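Local coordinates for N-acetylmuramoyl-L-alanine amidase AmiD (Escherichia coli, PDB 3D2Y), which hydrolyses, with a catalytic zinc ion, the bond joining N-acetylmuramoyl groups to L-amino acids in cell-wall glycopeptides, at residues A[27-35]-A[141-151]; A[77-85]-A[96-104]. All coordinates share one frame; numbering follows the deposited sequence. Where two conformers were deposited one is given.

Interaction 1: residues A[27-35]-A[141-151]; sequences PRIKVLVIH and YHIKPENVVAH
I29 and Y141 open the contact with a CH-pi interaction: I29 CD1 lies over one face of the phenol ring, 3.5 Å from Y141 CZ. The branch gets there because CG1 stands anti to the carbonyl carbon (chi1 -63°), while CG2 rests against the ring near CD2 and also borders I143 CD1. The phenol oxygen is hydrogen-bonded to E78, so a leucine in place of Y141 would probably deprive I29 CD1 of its aromatic bed and E78 OE1 of a hydroxyl partner.

Further along, packing becomes aliphatic. V149 CG2 meets both V31 CG1 and, at 3.8 Å, V33 CG2. On the other side of the sheet, L32, I34, V148 and A150 face helices 124-141 and 168-173.

Main-chain hydrogen bonds join the parallel strands and the residues that flank them. L32 N donates to N147 O, V149 N to L32 O, I34 N to V149 O at 2.8 Å and H151 N to I34 O at a longer 3.2 Å. Before the strands pair, one water donates to I29 O and Y141 O, and another links K30 O with K144 N and N147 ND2.

At the far end, the edge of the H35 ring points at the face of H151, planes 63° apart. H35 and H151, with D161, are the zinc-binding residues of the enzyme; here H35 NE2 is hydrogen-bonded to H84, and H151 NE2 to A85 O. The whole illustrates parallel strands in the central mixed sheet of the amidase 2 (PGRP-like) domain, with one metal-binding histidine near the end of strand 31-36 and the other just after strand 148-150.

Interaction 2: residues A[77-85]-A[96-104]; sequences PEQELAWHA and LNDTSIGIE
H84 and A85 bring an irregular backbone against the residues around strand 100-104, with no strand pairing between the two segments. The CA atoms of A85 and N97 are 5.5 Å apart, and those of H84 and G102 6.1 Å. The loop begins with a type I turn from P77 to E80, and a water accepts from A82 N and donates to N97 O.

N97 shows how one side chain can grip such a loop. Its OD1 accepts two successive backbone N-H groups, from A85 N at 2.9 Å and, less straight, from H84 N at 3.3 Å; its ND2 is hydrogen-bonded to the bound peptide.

The H84 imidazole is packed on both faces. G102 CA sits over the centre of one, 3.5 Å from the ring centroid in a CH-pi contact, and N97 OD1 lies over the other, toward the rim. The lack of a side chain at G102 lets the ring come this close. With CG between the backbone N and the carbonyl carbon (chi1 70°), the ring is swung toward the strand, where H84 NE2 makes a weak bond of 2.8 Å to S100 OG; that hydroxyl in turn donates to L96 O. Elsewhere, I101 CD1 touches E78 CD at 3.6 Å.

H84 ND1 is hydrogen-bonded to the zinc-binding H35, on neighbouring strand 31-36, and E78, hydrogen-bonded to Y141, also forms a salt bridge with R140 of helix 124-141. The loop thus runs from helix 124-141 past strand 100-105 to H35 of the catalytic centre.

Strands 31-36 and 100-105 are neighbours in one sheet, so interaction 1 and interaction 2 share a boundary, where V31 O and I101 N probably hydrogen-bond at 2.8 Å. Along the chain, interaction 2 is nested within the loop that interaction 1 closes. Both are largely buried, but their chemistry differs: 27-35 with 141-151 combines parallel pairing and aliphatic packing with an aromatic and water-bridged end near the surface, whereas 77-85 with 96-104 fastens an irregular loop by polar side chains, and its L81 and W83 are exposed. They meet at the catalytic centre too, where H35 of the first lies beside H84 and the proton acceptor E104 of the second, and H151 beside A85.

Interaction 1: residues A[27-35]-A[141-151]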
loop_
_atom_site.group_PDB
_atom_site.type_symbol
_atom_site.label_atom_id
_atom_site.label_comp_id
_atom_site.label_asym_id
_atom_site.label_seq_id
_atom_site.Cartn_x
_atom_site.Cartn_y
_atom_site.Cartn_z
ATOM N N PRO A 27 15.449 -9.813 3.950
ATOM C CA PRO A 27 14.441 -9.387 4.931
ATOM C C PRO A 27 13.168 -10.227 4.952
ATOM O O PRO A 27 12.683 -10.736 3.905
ATOM C CB PRO A 27 14.071 -7.936 4.518
ATOM C CG PRO A 27 15.183 -7.450 3.659
ATOM C CD PRO A 27 15.917 -8.700 3.088
ATOM N N ARG A 28 12.572 -10.313 6.139
ATOM C CA ARG A 28 11.226 -10.849 6.208
ATOM C C ARG A 28 10.175 -9.783 5.822
ATOM O O ARG A 28 9.029 -10.121 5.496
ATOM C CB ARG A 28 10.949 -11.389 7.598
ATOM C CG ARG A 28 11.906 -12.496 8.064
ATOM C CD ARG A 28 11.543 -12.940 9.508
ATOM N NE ARG A 28 12.527 -13.947 9.941
ATOM C CZ ARG A 28 12.471 -15.239 9.606
ATOM N NH1 ARG A 28 13.439 -16.016 10.050
ATOM N NH2 ARG A 28 11.445 -15.772 8.868
ATOM N N ILE A 29 10.571 -8.500 5.895
ATOM C CA ILE A 29 9.676 -7.404 5.551
ATOM C C ILE A 29 9.834 -7.071 4.047
ATOM O O ILE A 29 10.933 -6.813 3.579
ATOM C CB ILE A 29 9.922 -6.157 6.469
ATOM C CG1 ILE A 29 9.626 -6.490 7.930
ATOM C CG2 ILE A 29 9.109 -4.927 5.957
ATOM C CD1 ILE A 29 10.336 -5.611 8.971
ATOM N N LYS A 30 8.738 -7.093 3.300
ATOM C CA LYS A 30 8.764 -6.877 1.863
ATOM C C LYS A 30 7.748 -5.822 1.416
ATOM O O LYS A 30 7.822 -5.357 0.288
ATOM C CB LYS A 30 8.408 -8.175 1.130
ATOM C CG LYS A 30 9.375 -9.365 1.427
ATOM C CD LYS A 30 8.609 -10.661 1.656
ATOM C CE LYS A 30 9.373 -11.770 2.276
ATOM N NZ LYS A 30 9.698 -12.703 1.145
ATOM N N VAL A 31 6.808 -5.457 2.297
ATOM C CA VAL A 31 5.642 -4.672 1.905
ATOM C C VAL A 31 5.425 -3.496 2.864
ATOM O O VAL A 31 5.617 -3.635 4.091
ATOM C CB VAL A 31 4.363 -5.588 1.742
ATOM C CG1 VAL A 31 3.107 -4.773 1.471
ATOM C CG2 VAL A 31 4.569 -6.660 0.602
ATOM N N LEU A 32 5.133 -2.345 2.281
ATOM C CA LEU A 32 4.735 -1.147 3.061
ATOM C C LEU A 32 3.321 -0.781 2.719
ATOM O O LEU A 32 3.025 -0.414 1.561
ATOM C CB LEU A 32 5.652 0.024 2.731
ATOM C CG LEU A 32 5.457 1.321 3.507
ATOM C CD1 LEU A 32 5.523 1.025 5.021
ATOM C CD2 LEU A 32 6.447 2.456 3.092
ATOM N N VAL A 33 2.438 -0.887 3.718
ATOM C CA VAL A 33 1.008 -0.627 3.539
ATOM C C VAL A 33 0.549 0.764 4.113
ATOM O O VAL A 33 0.761 1.055 5.278
ATOM C CB VAL A 33 0.121 -1.729 4.190
ATOM C CG1 VAL A 33 -1.348 -1.444 3.922
ATOM C CG2 VAL A 33 0.474 -3.125 3.653
ATOM N N ILE A 34 -0.108 1.570 3.279
ATOM C CA ILE A 34 -0.613 2.884 3.702
ATOM C C ILE A 34 -2.102 2.821 4.072
ATOM O O ILE A 34 -2.910 2.274 3.316
ATOM C CB ILE A 34 -0.375 3.976 2.614
ATOM C CG1 ILE A 34 1.084 3.939 2.146
ATOM C CG2 ILE A 34 -0.655 5.342 3.169
ATOM C CD1 ILE A 34 2.123 4.220 3.276
ATOM N N HIS A 35 -2.441 3.392 5.227
ATOM C CA HIS A 35 -3.827 3.427 5.739
ATOM C C HIS A 35 -4.235 4.845 6.051
ATOM O O HIS A 35 -3.342 5.690 6.283
ATOM C CB HIS A 35 -3.929 2.669 7.093
ATOM C CG HIS A 35 -3.530 1.222 7.036
ATOM N ND1 HIS A 35 -4.452 0.209 6.870
ATOM C CD2 HIS A 35 -2.321 0.623 7.170
ATOM C CE1 HIS A 35 -3.820 -0.951 6.864
ATOM N NE2 HIS A 35 -2.524 -0.727 7.025
ATOM N N TYR A 141 14.891 -2.221 4.055
ATOM C CA TYR A 141 14.431 -3.577 3.668
ATOM C C TYR A 141 14.505 -3.850 2.188
ATOM O O TYR A 141 14.125 -4.933 1.716
ATOM C CB TYR A 141 13.024 -3.871 4.223
ATOM C CG TYR A 141 12.978 -3.688 5.708
ATOM C CD1 TYR A 141 13.702 -4.540 6.558
ATOM C CD2 TYR A 141 12.281 -2.620 6.271
ATOM C CE1 TYR A 141 13.675 -4.368 7.933
ATOM C CE2 TYR A 141 12.263 -2.434 7.641
ATOM C CZ TYR A 141 12.950 -3.304 8.463
ATOM O OH TYR A 141 12.949 -3.116 9.832
ATOM N N HIS A 142 15.010 -2.863 1.456
ATOM C CA HIS A 142 15.028 -2.873 -0.010
ATOM C C HIS A 142 13.657 -3.170 -0.625
ATOM O O HIS A 142 13.503 -4.044 -1.490
ATOM C CB HIS A 142 16.061 -3.862 -0.521
ATOM C CG HIS A 142 17.459 -3.348 -0.479
ATOM N ND1 HIS A 142 18.180 -3.242 0.690
ATOM C CD2 HIS A 142 18.271 -2.900 -1.466
ATOM C CE1 HIS A 142 19.376 -2.755 0.421
ATOM N NE2 HIS A 142 19.461 -2.546 -0.881
ATOM N N ILE A 143 12.644 -2.476 -0.123
ATOM C CA ILE A 143 11.278 -2.697 -0.559
ATOM C C ILE A 143 11.147 -2.222 -1.999
ATOM O O ILE A 143 11.631 -1.143 -2.325
ATOM C CB ILE A 143 10.304 -1.938 0.375
ATOM C CG1 ILE A 143 10.343 -2.599 1.750
ATOM C CG2 ILE A 143 8.891 -1.909 -0.241
ATOM C CD1 ILE A 143 9.326 -2.018 2.762
ATOM N N LYS A 144 10.588 -3.066 -2.876
ATOM C CA LYS A 144 10.486 -2.761 -4.317
ATOM C C LYS A 144 9.322 -1.810 -4.483
ATOM O O LYS A 144 8.403 -1.878 -3.664
ATOM C CB LYS A 144 10.202 -4.022 -5.128
ATOM C CG LYS A 144 11.414 -4.935 -5.197
ATOM C CD LYS A 144 11.186 -6.116 -6.103
ATOM C CE LYS A 144 10.397 -7.214 -5.390
ATOM N NZ LYS A 144 10.801 -8.586 -5.878
ATOM N N PRO A 145 9.376 -0.902 -5.505
ATOM C CA PRO A 145 8.339 0.116 -5.626
ATOM C C PRO A 145 6.895 -0.460 -5.637
ATOM O O PRO A 145 6.001 0.108 -5.010
ATOM C CB PRO A 145 8.689 0.828 -6.936
ATOM C CG PRO A 145 10.169 0.620 -7.113
ATOM C CD PRO A 145 10.402 -0.771 -6.560
ATOM N N GLU A 146 6.668 -1.542 -6.373
ATOM C CA GLU A 146 5.306 -2.126 -6.485
ATOM C C GLU A 146 4.758 -2.678 -5.153
ATOM O O GLU A 146 3.571 -2.968 -5.034
ATOM C CB GLU A 146 5.225 -3.189 -7.594
ATOM C CG GLU A 146 5.966 -4.453 -7.271
ATOM C CD GLU A 146 7.447 -4.445 -7.660
ATOM O OE1 GLU A 146 8.062 -3.391 -7.912
ATOM O OE2 GLU A 146 8.024 -5.544 -7.681
ATOM N N ASN A 147 5.622 -2.781 -4.149
ATOM C CA ASN A 147 5.199 -3.280 -2.847
ATOM C C ASN A 147 4.962 -2.162 -1.818
ATOM O O ASN A 147 4.849 -2.406 -0.616
ATOM C CB ASN A 147 6.193 -4.364 -2.393
ATOM C CG ASN A 147 6.099 -5.608 -3.263
ATOM O OD1 ASN A 147 5.024 -5.977 -3.692
ATOM N ND2 ASN A 147 7.227 -6.247 -3.530
ATOM N N VAL A 148 4.850 -0.926 -2.305
ATOM C CA VAL A 148 4.278 0.156 -1.488
ATOM C C VAL A 148 2.791 0.281 -1.896
ATOM O O VAL A 148 2.484 0.671 -3.014
ATOM C CB VAL A 148 5.029 1.513 -1.736
ATOM C CG1 VAL A 148 4.520 2.548 -0.753
ATOM C CG2 VAL A 148 6.547 1.305 -1.618
ATOM N N VAL A 149 1.873 -0.102 -1.017
ATOM C CA VAL A 149 0.496 -0.357 -1.460
ATOM C C VAL A 149 -0.481 0.297 -0.533
ATOM O O VAL A 149 -0.148 0.675 0.625
ATOM C CB VAL A 149 0.157 -1.885 -1.504
ATOM C CG1 VAL A 149 0.986 -2.610 -2.614
ATOM C CG2 VAL A 149 0.385 -2.546 -0.074
ATOM N N ALA A 150 -1.680 0.437 -1.068
ATOM C CA ALA A 150 -2.849 0.809 -0.304
ATOM C C ALA A 150 -3.388 -0.419 0.393
ATOM O O ALA A 150 -3.305 -1.527 -0.109
ATOM C CB ALA A 150 -3.944 1.348 -1.266
ATOM N N HIS A 151 -3.995 -0.209 1.548
ATOM C CA HIS A 151 -4.757 -1.300 2.158
ATOM C C HIS A 151 -5.826 -1.836 1.171
ATOM O O HIS A 151 -6.124 -3.048 1.116
ATOM C CB HIS A 151 -5.451 -0.735 3.351
ATOM C CG HIS A 151 -5.969 -1.763 4.322
ATOM N ND1 HIS A 151 -6.791 -1.425 5.376
ATOM C CD2 HIS A 151 -5.758 -3.094 4.426
ATOM C CE1 HIS A 151 -7.052 -2.501 6.098
ATOM N NE2 HIS A 151 -6.454 -3.528 5.526
HETATM O O HOH W 1 12.286 -6.857 1.364
HETATM O O HOH W 2 9.547 -5.512 -1.809
#

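Interaction 2: residues A[77-85]-A[96-104]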
loop_
_atom_site.group_PDB
_atom_site.type_symbol
_atom_site.label_atom_id
_atom_site.label_comp_id
_atom_site.label_asym_id
_atom_site.label_seq_id
_atom_site.Cartn_x
_atom_site.Cartn_y
_atom_site.Cartn_z
ATOM N N PRO A 77 7.405 -2.283 17.326
ATOM C CA PRO A 77 8.750 -2.486 16.733
ATOM C C PRO A 77 8.590 -3.150 15.361
ATOM O O PRO A 77 7.732 -4.013 15.193
ATOM C CB PRO A 77 9.447 -3.428 17.724
ATOM C CG PRO A 77 8.732 -3.222 19.034
ATOM C CD PRO A 77 7.276 -2.986 18.618
ATOM N N GLU A 78 9.407 -2.715 14.399
ATOM C CA GLU A 78 9.283 -3.128 12.997
ATOM C C GLU A 78 9.560 -4.612 12.891
ATOM O O GLU A 78 9.063 -5.247 11.971
ATOM C CB GLU A 78 10.276 -2.375 12.086
ATOM C CG GLU A 78 9.995 -0.880 11.857
ATOM C CD GLU A 78 10.914 -0.229 10.788
ATOM O OE1 GLU A 78 11.948 -0.835 10.426
ATOM O OE2 GLU A 78 10.587 0.886 10.328
ATOM N N GLN A 79 10.355 -5.151 13.827
ATOM C CA GLN A 79 10.714 -6.572 13.855
ATOM C C GLN A 79 9.477 -7.427 14.086
ATOM O O GLN A 79 9.467 -8.591 13.781
ATOM C CB GLN A 79 11.705 -6.844 14.993
ATOM C CG GLN A 79 11.006 -6.977 16.360
ATOM C CD GLN A 79 11.846 -6.608 17.547
ATOM O OE1 GLN A 79 11.352 -5.989 18.495
ATOM N NE2 GLN A 79 13.120 -6.988 17.521
ATOM N N GLU A 80 8.459 -6.817 14.679
ATOM C CA GLU A 80 7.237 -7.506 15.047
ATOM C C GLU A 80 6.132 -7.149 14.072
ATOM O O GLU A 80 6.151 -6.075 13.480
ATOM C CB GLU A 80 6.831 -7.136 16.474
ATOM C CG GLU A 80 7.702 -7.796 17.552
ATOM C CD GLU A 80 7.008 -7.798 18.861
ATOM O OE1 GLU A 80 6.750 -8.909 19.381
ATOM O OE2 GLU A 80 6.690 -6.697 19.356
ATOM N N LEU A 81 5.177 -8.049 13.889
ATOM C CA LEU A 81 3.986 -7.696 13.119
ATOM C C LEU A 81 2.960 -6.907 13.928
ATOM O O LEU A 81 2.801 -7.093 15.158
ATOM C CB LEU A 81 3.352 -8.949 12.480
ATOM C CG LEU A 81 2.723 -10.042 13.327
ATOM C CD1 LEU A 81 1.330 -9.582 13.722
ATOM C CD2 LEU A 81 2.646 -11.322 12.526
ATOM N N ALA A 82 2.263 -6.024 13.214
ATOM C CA ALA A 82 1.172 -5.234 13.753
ATOM C C ALA A 82 -0.093 -5.789 13.108
ATOM O O ALA A 82 -0.005 -6.406 12.054
ATOM C CB ALA A 82 1.385 -3.750 13.397
ATOM N N TRP A 83 -1.252 -5.610 13.759
ATOM C CA TRP A 83 -2.569 -6.061 13.278
ATOM C C TRP A 83 -3.278 -4.969 12.451
ATOM O O TRP A 83 -4.258 -4.354 12.901
ATOM C CB TRP A 83 -3.426 -6.526 14.463
ATOM C CG TRP A 83 -3.137 -7.945 14.935
ATOM C CD1 TRP A 83 -2.153 -8.775 14.503
ATOM C CD2 TRP A 83 -3.857 -8.662 15.955
ATOM N NE1 TRP A 83 -2.227 -9.981 15.167
ATOM C CE2 TRP A 83 -3.260 -9.923 16.080
ATOM C CE3 TRP A 83 -4.942 -8.332 16.796
ATOM C CZ2 TRP A 83 -3.747 -10.903 16.985
ATOM C CZ3 TRP A 83 -5.427 -9.292 17.666
ATOM C CH2 TRP A 83 -4.823 -10.554 17.773
ATOM N N HIS A 84 -2.728 -4.702 11.243
ATOM C CA HIS A 84 -3.172 -3.616 10.336
ATOM C C HIS A 84 -3.776 -4.045 8.980
ATOM O O HIS A 84 -4.652 -3.380 8.442
ATOM C CB HIS A 84 -2.043 -2.575 10.101
ATOM C CG HIS A 84 -0.904 -3.109 9.277
ATOM N ND1 HIS A 84 -0.835 -2.921 7.915
ATOM C CD2 HIS A 84 0.154 -3.892 9.604
ATOM C CE1 HIS A 84 0.239 -3.536 7.437
ATOM N NE2 HIS A 84 0.849 -4.141 8.440
ATOM N N ALA A 85 -3.277 -5.134 8.400
ATOM C CA ALA A 85 -3.706 -5.600 7.055
ATOM C C ALA A 85 -4.979 -6.452 7.079
ATOM O O ALA A 85 -5.798 -6.416 6.132
ATOM C CB ALA A 85 -2.571 -6.396 6.373
ATOM N N LEU A 96 -0.809 -10.546 5.056
ATOM C CA LEU A 96 0.156 -9.460 4.859
ATOM C C LEU A 96 0.756 -8.825 6.111
ATOM O O LEU A 96 1.864 -8.256 6.044
ATOM C CB LEU A 96 -0.361 -8.441 3.831
ATOM C CG LEU A 96 -0.043 -8.698 2.358
ATOM C CD1 LEU A 96 1.509 -8.496 2.083
ATOM C CD2 LEU A 96 -0.548 -10.028 1.867
ATOM N N ASN A 97 0.110 -9.014 7.255
ATOM C CA ASN A 97 0.637 -8.594 8.554
ATOM C C ASN A 97 2.036 -9.173 8.723
ATOM O O ASN A 97 2.914 -8.495 9.236
ATOM C CB ASN A 97 -0.214 -9.130 9.684
ATOM C CG ASN A 97 -1.407 -8.256 9.969
ATOM O OD1 ASN A 97 -1.507 -7.150 9.427
ATOM N ND2 ASN A 97 -2.337 -8.752 10.815
ATOM N N ASP A 98 2.212 -10.410 8.257
ATOM C CA ASP A 98 3.440 -11.181 8.508
ATOM C C ASP A 98 4.645 -10.500 7.876
ATOM O O ASP A 98 5.714 -10.559 8.404
ATOM C CB ASP A 98 3.353 -12.607 7.916
ATOM C CG ASP A 98 2.308 -13.449 8.592
ATOM O OD1 ASP A 98 1.696 -12.961 9.566
ATOM O OD2 ASP A 98 2.105 -14.595 8.174
ATOM N N THR A 99 4.464 -9.945 6.689
ATOM C CA THR A 99 5.557 -9.418 5.895
ATOM C C THR A 99 5.495 -7.914 5.617
ATOM O O THR A 99 6.215 -7.435 4.746
ATOM C CB THR A 99 5.688 -10.204 4.535
ATOM O OG1 THR A 99 4.483 -10.040 3.752
ATOM C CG2 THR A 99 5.938 -11.733 4.807
ATOM N N SER A 100 4.662 -7.169 6.336
ATOM C CA SER A 100 4.544 -5.760 6.018
ATOM C C SER A 100 4.774 -4.878 7.202
ATOM O O SER A 100 4.710 -5.318 8.364
ATOM C CB SER A 100 3.175 -5.460 5.417
ATOM O OG SER A 100 2.135 -5.525 6.411
ATOM N N ILE A 101 5.083 -3.631 6.882
ATOM C CA ILE A 101 4.999 -2.524 7.845
ATOM C C ILE A 101 3.755 -1.713 7.520
ATOM O O ILE A 101 3.440 -1.523 6.371
ATOM C CB ILE A 101 6.286 -1.693 7.775
ATOM C CG1 ILE A 101 7.379 -2.487 8.489
ATOM C CG2 ILE A 101 6.095 -0.341 8.452
ATOM C CD1 ILE A 101 8.723 -1.923 8.414
ATOM N N GLY A 102 3.025 -1.274 8.555
ATOM C CA GLY A 102 1.756 -0.569 8.352
ATOM C C GLY A 102 1.936 0.833 8.877
ATOM O O GLY A 102 2.431 1.026 9.986
ATOM N N ILE A 103 1.628 1.801 8.030
ATOM C CA ILE A 103 1.595 3.219 8.421
ATOM C C ILE A 103 0.177 3.728 8.377
ATOM O O ILE A 103 -0.473 3.704 7.309
ATOM C CB ILE A 103 2.518 4.089 7.546
ATOM C CG1 ILE A 103 3.969 3.635 7.748
ATOM C CG2 ILE A 103 2.378 5.592 7.930
ATOM C CD1 ILE A 103 4.908 4.247 6.768
ATOM N N GLU A 104 -0.280 4.247 9.515
ATOM C CA GLU A 104 -1.607 4.869 9.613
ATOM C C GLU A 104 -1.470 6.401 9.610
ATOM O O GLU A 104 -0.653 6.976 10.350
ATOM C CB GLU A 104 -2.308 4.413 10.893
ATOM C CG GLU A 104 -2.830 2.966 10.843
ATOM C CD GLU A 104 -4.304 2.926 10.590
ATOM O OE1 GLU A 104 -5.001 3.806 11.106
ATOM O OE2 GLU A 104 -4.795 2.010 9.928
HETATM O O HOH W 3 2.290 -6.163 10.211
#